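Local coordinates for protein putative carboxymuconolactone decarboxylase (Burkholderia xenovorans, PDB 2QEU) that belongs to the AhpD-like carboxymuconolactone decarboxylase family and may have a peroxiredoxin-like activity, although its actual reaction is not established, at residues G84-N87 and H88-A92; L63-K66 and Y67-L70; V130-E133 and K134-G138; P116-K120 and T121-A125; R48-T51 and T52-S56. All coordinates share one frame; numbering follows the deposited sequence.

Interaction 1. Residues G84-N87 and H88-A92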
loop_
_atom_site.group_PDB
_atom_site.type_symbol
_atom_site.label_atom_id
_atom_site.label_comp_id
_atom_site.label_asym_id
_atom_site.label_seq_id
_atom_site.Cartn_x
_atom_site.Cartn_y
_atom_site.Cartn_z
ATOM N N GLY B 84 -1.445 -0.430 17.910
ATOM C CA GLY B 84 -2.837 -0.143 17.666
ATOM C C GLY B 84 -3.729 -1.356 17.610
ATOM O O GLY B 84 -4.829 -1.323 18.150
ATOM N N ILE B 85 -3.266 -2.438 16.987
ATOM C CA ILE B 85 -4.111 -3.636 16.844
ATOM C C ILE B 85 -4.450 -4.210 18.239
ATOM O O ILE B 85 -5.600 -4.575 18.516
ATOM C CB ILE B 85 -3.546 -4.732 15.883
ATOM C CG1 ILE B 85 -4.724 -5.547 15.341
ATOM C CG2 ILE B 85 -2.528 -5.671 16.605
ATOM C CD1 ILE B 85 -4.355 -6.570 14.362
ATOM N N VAL B 86 -3.471 -4.231 19.159
ATOM C CA VAL B 86 -3.729 -4.726 20.493
ATOM C C VAL B 86 -4.612 -3.707 21.229
ATOM O O VAL B 86 -5.567 -4.101 21.867
ATOM C CB VAL B 86 -2.411 -4.983 21.237
ATOM C CG1 VAL B 86 -2.634 -5.154 22.753
ATOM C CG2 VAL B 86 -1.706 -6.163 20.607
ATOM N N ASN B 87 -4.324 -2.400 21.122
ATOM C CA ASN B 87 -5.189 -1.405 21.765
ATOM C C ASN B 87 -6.674 -1.497 21.355
ATOM O O ASN B 87 -7.563 -1.391 22.202
ATOM C CB ASN B 87 -4.653 0.034 21.581
ATOM C CG ASN B 87 -3.355 0.278 22.368
ATOM O OD1 ASN B 87 -3.098 -0.397 23.371
ATOM N ND2 ASN B 87 -2.565 1.255 21.935
ATOM N N HIS B 88 -6.929 -1.665 20.054
ATOM C CA HIS B 88 -8.300 -1.814 19.569
ATOM C C HIS B 88 -8.926 -3.183 19.906
ATOM O O HIS B 88 -10.162 -3.294 20.101
ATOM C CB HIS B 88 -8.392 -1.461 18.080
ATOM C CG HIS B 88 -8.247 0.002 17.815
ATOM N ND1 HIS B 88 -9.227 0.909 18.137
ATOM C CD2 HIS B 88 -7.226 0.721 17.283
ATOM C CE1 HIS B 88 -8.814 2.125 17.833
ATOM N NE2 HIS B 88 -7.600 2.042 17.328
ATOM N N THR B 89 -8.112 -4.236 19.978
ATOM C CA THR B 89 -8.612 -5.541 20.433
ATOM C C THR B 89 -9.099 -5.425 21.890
ATOM O O THR B 89 -10.201 -5.855 22.232
ATOM C CB THR B 89 -7.576 -6.663 20.299
ATOM O OG1 THR B 89 -7.288 -6.823 18.917
ATOM C CG2 THR B 89 -8.105 -8.015 20.877
ATOM N N ARG B 90 -8.237 -4.872 22.738
ATOM C CA ARG B 90 -8.578 -4.588 24.130
ATOM C C ARG B 90 -9.887 -3.780 24.218
ATOM O O ARG B 90 -10.817 -4.167 24.919
ATOM C CB ARG B 90 -7.411 -3.856 24.823
ATOM C CG ARG B 90 -7.558 -3.708 26.327
ATOM C CD ARG B 90 -6.422 -2.860 26.932
ATOM N NE ARG B 90 -5.088 -3.434 26.723
ATOM C CZ ARG B 90 -4.136 -2.921 25.939
ATOM N NH1 ARG B 90 -4.317 -1.787 25.280
ATOM N NH2 ARG B 90 -2.952 -3.527 25.834
ATOM N N ALA B 91 -9.960 -2.677 23.475
ATOM C CA ALA B 91 -11.150 -1.820 23.443
ATOM C C ALA B 91 -12.400 -2.618 22.999
ATOM O O ALA B 91 -13.451 -2.569 23.650
ATOM C CB ALA B 91 -10.900 -0.603 22.522
ATOM N N ALA B 92 -12.270 -3.373 21.903
ATOM C CA ALA B 92 -13.403 -4.129 21.380
ATOM C C ALA B 92 -13.928 -5.096 22.444
ATOM O O ALA B 92 -15.145 -5.277 22.600
ATOM C CB ALA B 92 -13.032 -4.890 20.043
HETATM O O HOH W 1 -7.185 -0.240 24.712
#
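His88 lies one turn after Gly84 on helix 82-94, and the pair opens a run of i to i+3 and i to i+4 contacts along an all-helical AhpD-like fold. The amide N of His88 bonds to Gly84 O at 2.9 Å, and its imidazole atom CD2 comes within 3.3 Å of the same oxygen. The ring's polar atoms look elsewhere: ND1 is hydrogen-bonded to His69 ND1 of helix 65-79, and NE2 to a citrate probably taken up during crystallisation, consistent with a pocket on this side. Thr89 grips Ile85 O twice. Its OG1, set beside its own backbone N by a chi1 of -64°, donates to Ile85 O at 2.8 Å, while its amide N reaches that oxygen from the other face of the carbonyl plane; the hydroxyl of a buried threonine is thus satisfied by the preceding turn. Arg90 is modelled in two conformers, and its side-chain contacts hold for one of them, so they are less certain. In that copy the chain bends at chi3, NH2 touches Val86 CG1 at 3.5 Å, and NH1 donates to Asn87 OD1 at 2.7 Å, with the oxygen near the guanidinium plane although the amide plane is turned by 51°. Ala91, small enough to lie against His69, continues the ladder: its amide N donates to Asn87 O at 3.0 Å, and its CB lies 3.4 Å from that oxygen.

Interaction 2. Residues L63-K66 and Y67-L70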
loop_
_atom_site.group_PDB
_atom_site.type_symbol
_atom_site.label_atom_id
_atom_site.label_comp_id
_atom_site.label_asym_id
_atom_site.label_seq_id
_atom_site.Cartn_x
_atom_site.Cartn_y
_atom_site.Cartn_z
ATOM N N LEU B 63 -23.864 1.769 15.103
ATOM C CA LEU B 63 -22.995 0.590 15.004
ATOM C C LEU B 63 -22.409 0.336 16.394
ATOM O O LEU B 63 -21.841 1.233 16.972
ATOM C CB LEU B 63 -21.870 0.900 14.000
ATOM C CG LEU B 63 -20.877 -0.216 13.613
ATOM C CD1 LEU B 63 -21.590 -1.367 12.991
ATOM C CD2 LEU B 63 -19.781 0.349 12.700
ATOM N N PRO B 64 -22.624 -0.855 16.961
ATOM C CA PRO B 64 -22.094 -1.160 18.283
ATOM C C PRO B 64 -20.585 -0.914 18.404
ATOM O O PRO B 64 -19.824 -1.199 17.467
ATOM C CB PRO B 64 -22.401 -2.645 18.443
ATOM C CG PRO B 64 -23.600 -2.870 17.582
ATOM C CD PRO B 64 -23.423 -1.974 16.416
ATOM N N LEU B 65 -20.182 -0.361 19.547
ATOM C CA LEU B 65 -18.786 0.017 19.782
ATOM C C LEU B 65 -17.822 -1.152 19.581
ATOM O O LEU B 65 -16.724 -0.967 19.063
ATOM C CB LEU B 65 -18.601 0.565 21.195
ATOM C CG LEU B 65 -17.285 1.229 21.591
ATOM C CD1 LEU B 65 -16.855 2.312 20.571
ATOM C CD2 LEU B 65 -17.397 1.801 23.016
ATOM N N LYS B 66 -18.227 -2.333 20.030
ATOM C CA LYS B 66 -17.391 -3.514 19.820
ATOM C C LYS B 66 -17.050 -3.760 18.344
ATOM O O LYS B 66 -15.911 -4.163 17.991
ATOM C CB LYS B 66 -18.028 -4.746 20.426
ATOM C CG LYS B 66 -19.399 -5.120 19.894
ATOM C CD LYS B 66 -19.928 -6.312 20.762
ATOM C CE LYS B 66 -21.340 -6.693 20.386
ATOM N NZ LYS B 66 -21.947 -7.698 21.283
ATOM N N TYR B 67 -18.027 -3.511 17.470
ATOM C CA TYR B 67 -17.814 -3.680 16.021
ATOM C C TYR B 67 -17.028 -2.528 15.377
ATOM O O TYR B 67 -16.255 -2.746 14.432
ATOM C CB TYR B 67 -19.142 -3.953 15.305
ATOM C CG TYR B 67 -19.777 -5.239 15.793
ATOM C CD1 TYR B 67 -19.030 -6.412 15.953
ATOM C CD2 TYR B 67 -21.112 -5.280 16.151
ATOM C CE1 TYR B 67 -19.607 -7.587 16.468
ATOM C CE2 TYR B 67 -21.699 -6.431 16.636
ATOM C CZ TYR B 67 -20.969 -7.583 16.799
ATOM O OH TYR B 67 -21.594 -8.704 17.312
ATOM N N LYS B 68 -17.196 -1.311 15.925
ATOM C CA LYS B 68 -16.364 -0.194 15.540
ATOM C C LYS B 68 -14.891 -0.529 15.771
ATOM O O LYS B 68 -14.053 -0.376 14.891
ATOM C CB LYS B 68 -16.722 1.066 16.301
ATOM C CG LYS B 68 -18.102 1.619 15.966
ATOM C CD LYS B 68 -18.277 3.075 16.481
ATOM C CE LYS B 68 -19.580 3.630 15.989
ATOM N NZ LYS B 68 -19.821 4.973 16.522
ATOM N N HIS B 69 -14.588 -0.990 16.979
ATOM C CA HIS B 69 -13.208 -1.393 17.261
ATOM C C HIS B 69 -12.738 -2.631 16.518
ATOM O O HIS B 69 -11.564 -2.687 16.144
ATOM C CB HIS B 69 -12.983 -1.522 18.746
ATOM C CG HIS B 69 -12.858 -0.213 19.442
ATOM N ND1 HIS B 69 -11.730 0.573 19.367
ATOM C CD2 HIS B 69 -13.737 0.454 20.219
ATOM C CE1 HIS B 69 -11.917 1.671 20.083
ATOM N NE2 HIS B 69 -13.127 1.622 20.624
ATOM N N LEU B 70 -13.627 -3.577 16.230
ATOM C CA LEU B 70 -13.256 -4.684 15.358
ATOM C C LEU B 70 -12.832 -4.178 13.967
ATOM O O LEU B 70 -11.846 -4.652 13.428
ATOM C CB LEU B 70 -14.386 -5.696 15.247
ATOM C CG LEU B 70 -14.083 -6.901 14.348
ATOM C CD1 LEU B 70 -12.870 -7.660 14.805
ATOM C CD2 LEU B 70 -15.339 -7.778 14.316
#
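Tyr67 is embraced by Leu63 and the N-cap residue Pro64, which lead into helix 65-79, and by Lys66 of its first turn. From the backbone outward, Tyr67 CB meets Leu63 CD1 at 4.2 Å. A chi1 of -62° sets CG beside the backbone N and turns the ring back toward the helix start. On this flank Tyr67 CD2 rests against Pro64 CB at 3.7 Å, and CE2 lies near the proline CG, so the rigid proline ring serves as an apolar wall. Lys66 approaches from over a face: its CG stands 3.9 Å from the Tyr67 ring centroid and only 3° off the normal, a CH-pi contact. That placing follows from a chi1 of 59° at Lys66, after which the extended lysine runs beside the tyrosine, both pointing the same way, until Lys66 CE reaches Tyr67 OH at 3.7 Å. A lysine suits the site because its methylenes can lie along an aromatic ring while its ammonium group continues past it. The hydroxyl itself is hydrogen-bonded to Glu101 OE2. The helix itself begins with Lys68 N bonding to Pro64 O at 3.0 Å. The tyrosine thus lies at the start of helix 65-79, linked to helix 99-113 through Glu101 and packed against Leu97 of the loop before helix 99-113, with its ring meeting Tyr67 of the second subunit.

Interaction 3. Residues V130-E133 and K134-G138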
loop_
_atom_site.group_PDB
_atom_site.type_symbol
_atom_site.label_atom_id
_atom_site.label_comp_id
_atom_site.label_asym_id
_atom_site.label_seq_id
_atom_site.Cartn_x
_atom_site.Cartn_y
_atom_site.Cartn_z
ATOM N N VAL B 130 -6.629 -14.163 23.364
ATOM C CA VAL B 130 -6.741 -15.418 24.132
ATOM C C VAL B 130 -6.361 -15.216 25.605
ATOM O O VAL B 130 -7.019 -15.735 26.459
ATOM C CB VAL B 130 -5.930 -16.560 23.445
ATOM C CG1 VAL B 130 -5.732 -17.802 24.397
ATOM C CG2 VAL B 130 -6.623 -16.928 22.071
ATOM N N GLU B 131 -5.348 -14.411 25.862
ATOM C CA GLU B 131 -4.946 -14.081 27.212
ATOM C C GLU B 131 -5.880 -13.041 27.825
ATOM O O GLU B 131 -6.292 -13.153 28.999
ATOM C CB GLU B 131 -3.486 -13.632 27.267
ATOM C CG GLU B 131 -2.473 -14.657 26.703
ATOM C CD GLU B 131 -2.675 -16.085 27.193
ATOM O OE1 GLU B 131 -2.796 -16.280 28.435
ATOM O OE2 GLU B 131 -2.710 -17.016 26.341
ATOM N N PHE B 132 -6.267 -12.042 27.048
ATOM C CA PHE B 132 -7.134 -10.994 27.574
ATOM C C PHE B 132 -8.548 -11.473 27.953
ATOM O O PHE B 132 -9.152 -10.954 28.885
ATOM C CB PHE B 132 -7.222 -9.804 26.597
ATOM C CG PHE B 132 -7.861 -8.575 27.215
ATOM C CD1 PHE B 132 -7.313 -7.980 28.338
ATOM C CD2 PHE B 132 -9.022 -8.042 26.678
ATOM C CE1 PHE B 132 -7.886 -6.857 28.865
ATOM C CE2 PHE B 132 -9.611 -6.928 27.209
ATOM C CZ PHE B 132 -9.061 -6.351 28.332
ATOM N N GLU B 133 -9.030 -12.482 27.256
ATOM C CA GLU B 133 -10.311 -13.086 27.551
ATOM C C GLU B 133 -10.272 -13.609 28.983
ATOM O O GLU B 133 -11.228 -13.452 29.747
ATOM C CB GLU B 133 -10.535 -14.259 26.600
ATOM C CG GLU B 133 -11.868 -14.962 26.836
ATOM C CD GLU B 133 -12.187 -16.021 25.778
ATOM O OE1 GLU B 133 -11.289 -16.823 25.462
ATOM O OE2 GLU B 133 -13.342 -16.040 25.302
ATOM N N LYS B 134 -9.172 -14.252 29.371
ATOM C CA LYS B 134 -9.053 -14.770 30.741
ATOM C C LYS B 134 -8.875 -13.656 31.754
ATOM O O LYS B 134 -9.431 -13.733 32.862
ATOM C CB LYS B 134 -7.911 -15.756 30.857
ATOM C CG LYS B 134 -8.154 -17.017 30.048
ATOM C CD LYS B 134 -6.987 -17.969 30.107
ATOM C CE LYS B 134 -5.775 -17.413 29.406
ATOM N NZ LYS B 134 -4.869 -18.495 28.913
ATOM N N GLU B 135 -8.141 -12.595 31.355
ATOM C CA GLU B 135 -7.985 -11.452 32.242
ATOM C C GLU B 135 -9.330 -10.806 32.504
ATOM O O GLU B 135 -9.707 -10.564 33.644
ATOM C CB GLU B 135 -7.014 -10.437 31.637
ATOM C CG GLU B 135 -6.650 -9.351 32.570
ATOM C CD GLU B 135 -5.893 -8.198 31.894
ATOM O OE1 GLU B 135 -4.954 -8.451 31.136
ATOM O OE2 GLU B 135 -6.278 -7.031 32.142
ATOM N N LEU B 136 -10.074 -10.554 31.432
ATOM C CA LEU B 136 -11.365 -9.895 31.584
ATOM C C LEU B 136 -12.333 -10.714 32.457
ATOM O O LEU B 136 -13.048 -10.168 33.309
ATOM C CB LEU B 136 -11.945 -9.630 30.190
ATOM C CG LEU B 136 -13.095 -8.645 30.045
ATOM C CD1 LEU B 136 -12.704 -7.278 30.607
ATOM C CD2 LEU B 136 -13.418 -8.583 28.558
ATOM N N ALA B 137 -12.332 -12.026 32.264
ATOM C CA ALA B 137 -13.144 -12.928 33.108
ATOM C C ALA B 137 -12.755 -12.890 34.603
ATOM O O ALA B 137 -13.615 -13.031 35.479
ATOM C CB ALA B 137 -13.072 -14.326 32.603
ATOM N N GLY B 138 -11.472 -12.687 34.907
ATOM C CA GLY B 138 -10.969 -12.650 36.265
ATOM C C GLY B 138 -11.144 -11.307 36.995
ATOM O O GLY B 138 -10.763 -11.173 38.126
#
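Glu131 and Lys134 run side by side and point the same way, whereas Phe132 and Glu135, one position further along, slant across each other. The acid of the first pair is bent at chi2 and the lysine at chi3, and the two bends bring their charged ends together: Lys134 NZ donates to Glu131 OE1 at 3.1 Å in a salt bridge. The ammonium group comes from above the carboxylate plane, 35° out of it, instead of lying flat in it. On its way Lys134 CE passes Val130 O at 3.6 Å, so part of the lysine chain rests on the preceding turn. Lys134 and Glu135 both touch crystal neighbours, which may influence their positions.

In the second pair the carboxylate of Glu135 stands almost upright to the Phe132 ring, with the planes 85° apart. It meets the ring at its rim, where Glu135 OE2 lies 3.7 Å from Phe132 CE1. The positive edge of an aromatic ring would suit an acid there, and the same OE2 has a stronger partner in a salt bridge to Lys139 NZ. Phe132 itself reaches this position with CG anti to its backbone N (chi1 -168°), and the buried ring packs against Arg90 and Asn94 of helix 82-94 and meets the ring of Phe128.

Backbone bonds such as Leu136 N to Phe132 O, 2.7 Å, keep the helical spacing. The arrangement is that of an amphipathic alpha-helix: an i to i+3 ion pair on the solvent side of helix 122-137, and an aromatic residue turned inward to the helical bundle.

Interaction 4. Residues P116-K120 and T121-A125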
loop_
_atom_site.group_PDB
_atom_site.type_symbol
_atom_site.label_atom_id
_atom_site.label_comp_id
_atom_site.label_asym_id
_atom_site.label_seq_id
_atom_site.Cartn_x
_atom_site.Cartn_y
_atom_site.Cartn_z
ATOM N N PRO B 116 -0.823 -12.224 4.437
ATOM C CA PRO B 116 -0.196 -11.282 5.434
ATOM C C PRO B 116 -1.138 -10.515 6.294
ATOM O O PRO B 116 -0.728 -10.032 7.314
ATOM C CB PRO B 116 0.666 -10.383 4.562
ATOM C CG PRO B 116 0.952 -11.207 3.313
ATOM C CD PRO B 116 -0.362 -11.932 3.058
ATOM N N ALA B 117 -2.389 -10.368 5.868
ATOM C CA ALA B 117 -3.415 -9.749 6.711
ATOM C C ALA B 117 -3.615 -10.488 8.052
ATOM O O ALA B 117 -4.032 -9.887 9.041
ATOM C CB ALA B 117 -4.793 -9.646 5.994
ATOM N N TRP B 118 -3.370 -11.789 8.027
ATOM C CA TRP B 118 -3.280 -12.619 9.235
ATOM C C TRP B 118 -1.832 -12.743 9.766
ATOM O O TRP B 118 -1.584 -12.577 10.961
ATOM C CB TRP B 118 -3.826 -14.009 8.925
ATOM C CG TRP B 118 -3.555 -15.047 9.945
ATOM C CD1 TRP B 118 -2.508 -15.902 9.977
ATOM C CD2 TRP B 118 -4.333 -15.308 11.104
ATOM N NE1 TRP B 118 -2.575 -16.684 11.079
ATOM C CE2 TRP B 118 -3.681 -16.338 11.803
ATOM C CE3 TRP B 118 -5.510 -14.766 11.630
ATOM C CZ2 TRP B 118 -4.165 -16.845 13.000
ATOM C CZ3 TRP B 118 -5.978 -15.256 12.822
ATOM C CH2 TRP B 118 -5.335 -16.329 13.463
ATOM N N GLY B 119 -0.908 -13.097 8.870
ATOM C CA GLY B 119 0.403 -13.547 9.265
ATOM C C GLY B 119 1.315 -12.521 9.878
ATOM O O GLY B 119 2.096 -12.836 10.743
ATOM N N LYS B 120 1.282 -11.295 9.376
ATOM C CA LYS B 120 2.191 -10.274 9.889
ATOM C C LYS B 120 1.673 -9.777 11.249
ATOM O O LYS B 120 2.261 -10.041 12.292
ATOM C CB LYS B 120 2.392 -9.119 8.902
ATOM C CG LYS B 120 3.113 -9.513 7.584
ATOM C CD LYS B 120 3.261 -8.324 6.597
ATOM C CE LYS B 120 4.333 -7.368 7.051
ATOM N NZ LYS B 120 4.468 -6.159 6.203
ATOM N N THR B 121 0.545 -9.093 11.233
ATOM C CA THR B 121 0.051 -8.367 12.387
ATOM C C THR B 121 -1.285 -8.863 12.909
ATOM O O THR B 121 -1.501 -8.965 14.143
ATOM C CB THR B 121 -0.017 -6.839 12.007
ATOM O OG1 THR B 121 1.263 -6.429 11.493
ATOM C CG2 THR B 121 -0.366 -5.991 13.170
ATOM N N GLY B 122 -2.174 -9.270 12.007
ATOM C CA GLY B 122 -3.516 -9.667 12.465
ATOM C C GLY B 122 -3.513 -10.722 13.568
ATOM O O GLY B 122 -4.251 -10.679 14.558
ATOM N N ARG B 123 -2.676 -11.747 13.396
ATOM C CA ARG B 123 -2.640 -12.843 14.353
ATOM C C ARG B 123 -2.167 -12.403 15.741
ATOM O O ARG B 123 -2.468 -13.071 16.737
ATOM C CB ARG B 123 -1.821 -13.997 13.817
ATOM C CG ARG B 123 -0.346 -13.726 13.682
ATOM C CD ARG B 123 0.328 -14.920 13.033
ATOM N NE ARG B 123 1.769 -14.790 12.912
ATOM C CZ ARG B 123 2.646 -15.299 13.766
ATOM N NH1 ARG B 123 2.254 -15.952 14.860
ATOM N NH2 ARG B 123 3.923 -15.150 13.510
ATOM N N LYS B 124 -1.420 -11.291 15.818
ATOM C CA LYS B 124 -0.958 -10.811 17.149
ATOM C C LYS B 124 -2.162 -10.385 18.029
ATOM O O LYS B 124 -2.159 -10.531 19.287
ATOM C CB LYS B 124 -0.018 -9.633 16.942
ATOM C CG LYS B 124 1.243 -9.895 16.128
ATOM C CD LYS B 124 2.114 -8.639 16.016
ATOM C CE LYS B 124 3.505 -9.013 15.511
ATOM N NZ LYS B 124 4.301 -7.833 15.196
ATOM N N ALA B 125 -3.207 -9.888 17.380
ATOM C CA ALA B 125 -4.465 -9.536 18.062
ATOM C C ALA B 125 -5.085 -10.767 18.713
ATOM O O ALA B 125 -5.622 -10.670 19.805
ATOM C CB ALA B 125 -5.461 -8.843 17.053
HETATM O O HOH W 2 -1.351 -8.236 9.260
HETATM O O HOH W 3 5.046 -14.197 10.938
#
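Arg123, Lys120 and Trp118 form the centre of this turn, in which helix 116-119 gives way to helix 122-137. Arg123 presents its CB to a face of the indole, 3.8 Å from the centroid of the six-membered ring of Trp118 and 20° off the normal, a CH-pi contact in which the side chains cross at about a right angle. With CG lying between its backbone N and carbonyl carbon (chi1 68°), the arginine runs extended to NE, which donates to Gly119 O at 2.9 Å; the oxygen lies near the guanidinium plane. A water closes a small ring by donating to Gly119 O while accepting from Arg123 NH2 at 3.0 Å. Lys120 CB lies 3.0 Å from Thr121 N; in one of two modelled conformers, so with less certainty, NZ bonds to Arg79 O of the third subunit and forms a salt bridge with Asp80 of its own chain.

The backbone departs from alpha-helical bonding here. Arg123 N bonds to Trp118 O at 2.8 Å, an i+5 to i link one residue longer than the alpha-helical one, directed onto a lone pair. Gly122, with no side chain, can bring its CA to 3.5 Å from Ala117 O in a CA-H...O contact. Another water accepts from Thr121 N at 2.9 Å, serving an amide released from the helical ladder.

Trp118 NE1 bonds to Ala31 O, and Arg123 reaches Gln34 and Glu30, all of the third subunit. One arginine therefore braces its own turn through NE while its terminal nitrogens reach across a subunit interface, an arrangement that would couple the shape of the turn to assembly.

Interaction 5. Residues R48-T51 and T52-S56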
loop_
_atom_site.group_PDB
_atom_site.type_symbol
_atom_site.label_atom_id
_atom_site.label_comp_id
_atom_site.label_asym_id
_atom_site.label_seq_id
_atom_site.Cartn_x
_atom_site.Cartn_y
_atom_site.Cartn_z
ATOM N N ARG B 48 -11.375 15.354 18.464
ATOM C CA ARG B 48 -12.776 15.658 18.255
ATOM C C ARG B 48 -13.363 14.724 17.195
ATOM O O ARG B 48 -14.503 14.266 17.367
ATOM C CB ARG B 48 -12.988 17.080 17.767
ATOM C CG ARG B 48 -12.768 18.189 18.763
ATOM C CD ARG B 48 -12.665 19.484 18.005
ATOM N NE ARG B 48 -12.330 20.539 18.926
ATOM C CZ ARG B 48 -13.233 21.303 19.532
ATOM N NH1 ARG B 48 -14.544 21.165 19.280
ATOM N NH2 ARG B 48 -12.814 22.230 20.378
HETATM N N MSE B 49 -12.608 14.487 16.117
HETATM C CA MSE B 49 -13.044 13.611 15.045
HETATM C C MSE B 49 -13.219 12.205 15.588
HETATM O O MSE B 49 -14.241 11.548 15.354
HETATM C CB MSE B 49 -12.043 13.610 13.884
HETATM C CG MSE B 49 -12.577 12.960 12.607
HETATM SE SE MSE B 49 -11.292 13.087 11.161
HETATM C CE MSE B 49 -10.025 11.858 11.906
ATOM N N ARG B 50 -12.229 11.751 16.348
ATOM C CA ARG B 50 -12.239 10.398 16.935
ATOM C C ARG B 50 -13.431 10.194 17.859
ATOM O O ARG B 50 -14.048 9.138 17.890
ATOM C CB ARG B 50 -10.971 10.213 17.773
ATOM C CG ARG B 50 -10.590 8.802 17.979
ATOM C CD ARG B 50 -9.406 8.714 18.885
ATOM N NE ARG B 50 -8.909 7.352 18.862
ATOM C CZ ARG B 50 -9.375 6.375 19.630
ATOM N NH1 ARG B 50 -10.311 6.599 20.551
ATOM N NH2 ARG B 50 -8.881 5.163 19.483
ATOM N N THR B 51 -13.722 11.232 18.628
ATOM C CA THR B 51 -14.797 11.198 19.607
ATOM C C THR B 51 -16.149 10.980 18.958
ATOM O O THR B 51 -16.940 10.162 19.460
ATOM C CB THR B 51 -14.785 12.475 20.469
ATOM O OG1 THR B 51 -13.503 12.557 21.102
ATOM C CG2 THR B 51 -15.880 12.440 21.483
ATOM N N THR B 52 -16.407 11.676 17.848
ATOM C CA THR B 52 -17.653 11.461 17.096
ATOM C C THR B 52 -17.640 10.061 16.442
ATOM O O THR B 52 -18.612 9.275 16.556
ATOM C CB THR B 52 -17.941 12.586 16.075
ATOM O OG1 THR B 52 -19.159 12.293 15.377
ATOM C CG2 THR B 52 -16.857 12.729 15.082
HETATM N N MSE B 53 -16.511 9.705 15.837
HETATM C CA MSE B 53 -16.469 8.432 15.107
HETATM C C MSE B 53 -16.672 7.219 16.008
HETATM O O MSE B 53 -17.311 6.260 15.601
HETATM C CB MSE B 53 -15.160 8.290 14.383
HETATM C CG MSE B 53 -15.066 9.151 13.144
HETATM SE SE MSE B 53 -13.263 8.916 12.426
HETATM C CE MSE B 53 -13.435 9.894 10.802
ATOM N N LEU B 54 -16.198 7.307 17.252
ATOM C CA LEU B 54 -16.236 6.190 18.180
ATOM C C LEU B 54 -17.321 6.381 19.274
ATOM O O LEU B 54 -17.322 5.725 20.327
ATOM C CB LEU B 54 -14.829 5.987 18.759
ATOM C CG LEU B 54 -13.888 5.278 17.810
ATOM C CD1 LEU B 54 -12.409 5.327 18.255
ATOM C CD2 LEU B 54 -14.337 3.826 17.592
ATOM N N LYS B 55 -18.263 7.275 18.993
ATOM C CA LYS B 55 -19.452 7.432 19.829
ATOM C C LYS B 55 -20.080 6.062 20.149
ATOM O O LYS B 55 -20.184 5.173 19.296
ATOM C CB LYS B 55 -20.441 8.346 19.082
ATOM C CG LYS B 55 -21.595 8.792 19.870
ATOM C CD LYS B 55 -22.032 10.202 19.474
ATOM C CE LYS B 55 -22.656 10.265 18.089
ATOM N NZ LYS B 55 -22.535 11.662 17.551
ATOM N N SER B 56 -20.483 5.895 21.395
ATOM C CA SER B 56 -21.192 4.686 21.829
ATOM C C SER B 56 -22.673 4.712 21.420
ATOM O O SER B 56 -23.228 5.746 21.076
ATOM C CB SER B 56 -21.133 4.546 23.346
ATOM O OG SER B 56 -21.827 5.614 23.919
#
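At the C-terminal end of helix 40-53 Arg50 meets Leu54, the first residue past it, and Met49 meets Met53, both selenomethionine in the crystal. Leu54 places its CD1 over one face of the Arg50 guanidinium, 3.3 Å above the plane and toward the rim, with NH1 the nearest atom at 3.4 Å. Arginine suits this place because the flat group offers its face to an apolar branch while its edges carry polar partners: Arg50 NH1 forms a salt bridge with Asp24 of helix 10-25, and NH2 bonds to a citrate probably from the crystallisation liquor. A chi1 of -158° turns CG of Arg50 away from its own amide N, and the chain reaches them extended from CG to NE.

On another flank, Met49 CG touches Met53 CE at 3.7 Å, and the two side chains cross each other at a slant. Their flexible apolar chains fill an interface, where Met49 packs on Ile110 and Met53 on Ile111 of the second subunit. Thr52 OG1 is hydrogen-bonded to Glu41 of the fifth subunit, which also forms a salt bridge with Lys55.

The helical ladder runs out here. Thr52 N still donates to Arg48 O, but at a long 3.3 Å, and the final alpha-helical bond goes from Leu54 N to Arg50 O at 2.9 Å.

From the N terminus the contacts come in series, interaction 5, then 2, 1, 4 and 3; all are local, so none nests in or crosses another. Interaction 5 ends helix 40-53, and its carbonyls of Met53 and Lys55 receive Lys68 NZ of interaction 2, closing the loop before helix 65-79. Interaction 2 joins interaction 1 on helix 82-94 through His69 and His88, and the His88 ring also lies next to Arg50 of interaction 5. Interaction 1 then packs on helix 122-137 and the turn before it, with Ile85 and Thr89 against interaction 4 and Arg90 against Phe132 of interaction 3. Interactions 3 and 5 lie on opposite sides of the chain's centre, about 27 Å apart between centres.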